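Local coordinates for protein beta-glucuronidase (Dictyoglomus thermophilum, PDB 6XXW) that probably hydrolyses beta-D-glucuronides as a glycoside hydrolase of family 2, at residues E529-F534 against A582-E587. Sequence-based numbering, arbitrary orientation.
Sequences EMIKRF and AHFLKE
Ile531, whose CB faces helix 580-591, sends its CG2 methyl to two neighbours on that helix: Leu585 CD2 at 4.1 Å, the two side chains crossing at about a right angle, and Phe584 CE2 at 4.2 Å. The first torsion places this methyl: CG1 lies beside the backbone N (chi1 -78°), which leaves CG2 anti to that N and turned to the other helix. Lys532 follows with its aliphatic stem. Its CB lies 3.7 Å from Phe584 CZ and its CG 3.8 Å from Phe584 CE1, the stem crossing the Phe584 side chain at about a right angle near the CZ-CE1 end of the ring; it then bends at chi3 (80°), and the ammonium group turns back along its own helix to a salt bridge, NZ to Glu529 OE1 at 3.1 Å, weak as a hydrogen bond. Phe584 also touches Gln528 and Val535, about two turns apart on helix 524-538. With an alanine at Phe584, a gap would probably open between the helices and the Lys532 stem would lose its apolar partner. No hydrogen bond joins the segments, whose axes run 10.5 Å apart at 25°. Such near-parallel packing of neighbouring outer helices, with helix 319-332 beside Leu585, is characteristic of the TIM barrel, here the family 2 catalytic domain.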
loop_
_atom_site.group_PDB
_atom_site.type_symbol
_atom_site.label_atom_id
_atom_site.label_comp_id
_atom_site.label_asym_id
_atom_site.label_seq_id
_atom_site.Cartn_x
_atom_site.Cartn_y
_atom_site.Cartn_z
ATOM N N GLU A 529 16.902 -8.349 -6.228
ATOM C CA GLU A 529 18.206 -8.246 -6.881
ATOM C C GLU A 529 19.333 -8.589 -5.913
ATOM O O GLU A 529 20.282 -9.293 -6.273
ATOM C CB GLU A 529 18.401 -6.842 -7.455
ATOM C CG GLU A 529 19.656 -6.685 -8.313
ATOM C CD GLU A 529 19.602 -7.488 -9.607
ATOM O OE1 GLU A 529 18.491 -7.768 -10.109
ATOM O OE2 GLU A 529 20.686 -7.846 -10.121
ATOM N N MET A 530 19.243 -8.097 -4.679
ATOM C CA MET A 530 20.249 -8.435 -3.682
ATOM C C MET A 530 20.327 -9.947 -3.489
ATOM O O MET A 530 21.408 -10.543 -3.549
ATOM C CB MET A 530 19.921 -7.736 -2.363
ATOM C CG MET A 530 20.836 -8.164 -1.226
ATOM S SD MET A 530 20.351 -7.407 0.340
ATOM C CE MET A 530 21.655 -8.032 1.421
ATOM N N ILE A 531 19.179 -10.591 -3.295
ATOM C CA ILE A 531 19.178 -12.026 -3.031
ATOM C C ILE A 531 19.711 -12.782 -4.242
ATOM O O ILE A 531 20.515 -13.715 -4.110
ATOM C CB ILE A 531 17.760 -12.481 -2.624
ATOM C CG1 ILE A 531 17.488 -12.096 -1.164
ATOM C CG2 ILE A 531 17.573 -13.971 -2.839
ATOM C CD1 ILE A 531 16.028 -12.224 -0.753
ATOM N N LYS A 532 19.320 -12.348 -5.446
ATOM C CA LYS A 532 19.777 -12.993 -6.675
ATOM C C LYS A 532 21.293 -12.921 -6.819
ATOM O O LYS A 532 21.935 -13.896 -7.229
ATOM C CB LYS A 532 19.094 -12.339 -7.879
ATOM C CG LYS A 532 19.566 -12.833 -9.227
ATOM C CD LYS A 532 18.725 -12.227 -10.351
ATOM C CE LYS A 532 19.167 -10.806 -10.688
ATOM N NZ LYS A 532 18.547 -10.301 -11.963
ATOM N N ARG A 533 21.886 -11.775 -6.490
ATOM C CA ARG A 533 23.329 -11.622 -6.650
ATOM C C ARG A 533 24.090 -12.415 -5.596
ATOM O O ARG A 533 25.160 -12.967 -5.878
ATOM C CB ARG A 533 23.700 -10.142 -6.590
ATOM C CG ARG A 533 23.157 -9.344 -7.768
ATOM C CD ARG A 533 23.597 -7.900 -7.689
ATOM N NE ARG A 533 24.989 -7.738 -8.096
ATOM C CZ ARG A 533 25.457 -6.676 -8.743
ATOM N NH1 ARG A 533 24.639 -5.679 -9.056
ATOM N NH2 ARG A 533 26.741 -6.606 -9.072
ATOM N N PHE A 534 23.558 -12.477 -4.376
ATOM C CA PHE A 534 24.182 -13.301 -3.341
ATOM C C PHE A 534 24.254 -14.767 -3.779
ATOM O O PHE A 534 25.315 -15.396 -3.710
ATOM C CB PHE A 534 23.401 -13.180 -2.030
ATOM C CG PHE A 534 23.866 -12.078 -1.114
ATOM C CD1 PHE A 534 23.761 -10.744 -1.482
ATOM C CD2 PHE A 534 24.380 -12.381 0.144
ATOM C CE1 PHE A 534 24.169 -9.733 -0.613
ATOM C CE2 PHE A 534 24.801 -11.378 1.008
ATOM C CZ PHE A 534 24.689 -10.051 0.636
ATOM N N ALA A 582 9.808 -14.047 -3.517
ATOM C CA ALA A 582 9.302 -15.405 -3.301
ATOM C C ALA A 582 9.205 -16.171 -4.614
ATOM O O ALA A 582 9.505 -17.369 -4.672
ATOM C CB ALA A 582 7.934 -15.370 -2.619
ATOM N N HIS A 583 8.784 -15.496 -5.686
ATOM C CA HIS A 583 8.688 -16.176 -6.970
ATOM C C HIS A 583 10.058 -16.444 -7.579
ATOM O O HIS A 583 10.251 -17.484 -8.220
ATOM C CB HIS A 583 7.793 -15.357 -7.895
ATOM C CG HIS A 583 6.481 -15.027 -7.267
ATOM N ND1 HIS A 583 5.457 -15.946 -7.178
ATOM C CD2 HIS A 583 6.053 -13.918 -6.617
ATOM C CE1 HIS A 583 4.434 -15.395 -6.548
ATOM N NE2 HIS A 583 4.772 -14.168 -6.190
ATOM N N PHE A 584 11.025 -15.542 -7.386
ATOM C CA PHE A 584 12.393 -15.840 -7.806
ATOM C C PHE A 584 12.914 -17.093 -7.104
ATOM O O PHE A 584 13.494 -17.982 -7.738
ATOM C CB PHE A 584 13.320 -14.651 -7.523
ATOM C CG PHE A 584 14.787 -15.000 -7.634
ATOM C CD1 PHE A 584 15.411 -15.042 -8.868
ATOM C CD2 PHE A 584 15.525 -15.336 -6.506
ATOM C CE1 PHE A 584 16.766 -15.386 -8.973
ATOM C CE2 PHE A 584 16.862 -15.696 -6.605
ATOM C CZ PHE A 584 17.483 -15.719 -7.842
ATOM N N LEU A 585 12.703 -17.187 -5.792
ATOM C CA LEU A 585 13.203 -18.349 -5.050
ATOM C C LEU A 585 12.489 -19.632 -5.470
ATOM O O LEU A 585 13.121 -20.691 -5.588
ATOM C CB LEU A 585 13.061 -18.112 -3.546
ATOM C CG LEU A 585 14.008 -17.054 -2.949
ATOM C CD1 LEU A 585 13.669 -16.772 -1.488
ATOM C CD2 LEU A 585 15.483 -17.434 -3.117
ATOM N N LYS A 586 11.177 -19.560 -5.714
ATOM C CA LYS A 586 10.470 -20.746 -6.190
ATOM C C LYS A 586 11.085 -21.270 -7.478
ATOM O O LYS A 586 11.254 -22.484 -7.647
ATOM C CB LYS A 586 8.985 -20.438 -6.406
ATOM C CG LYS A 586 8.125 -21.655 -6.799
ATOM C CD LYS A 586 6.652 -21.265 -6.894
ATOM C CE LYS A 586 5.815 -22.322 -7.611
ATOM N NZ LYS A 586 5.734 -23.610 -6.874
ATOM N N GLU A 587 11.421 -20.368 -8.404
ATOM C CA GLU A 587 11.965 -20.801 -9.684
ATOM C C GLU A 587 13.380 -21.345 -9.526
ATOM O O GLU A 587 13.708 -22.396 -10.090
ATOM C CB GLU A 587 11.932 -19.652 -10.691
ATOM C CG GLU A 587 11.989 -20.136 -12.136
ATOM C CD GLU A 587 12.774 -19.204 -13.039
ATOM O OE1 GLU A 587 13.387 -19.691 -14.014
ATOM O OE2 GLU A 587 12.776 -17.982 -12.775
#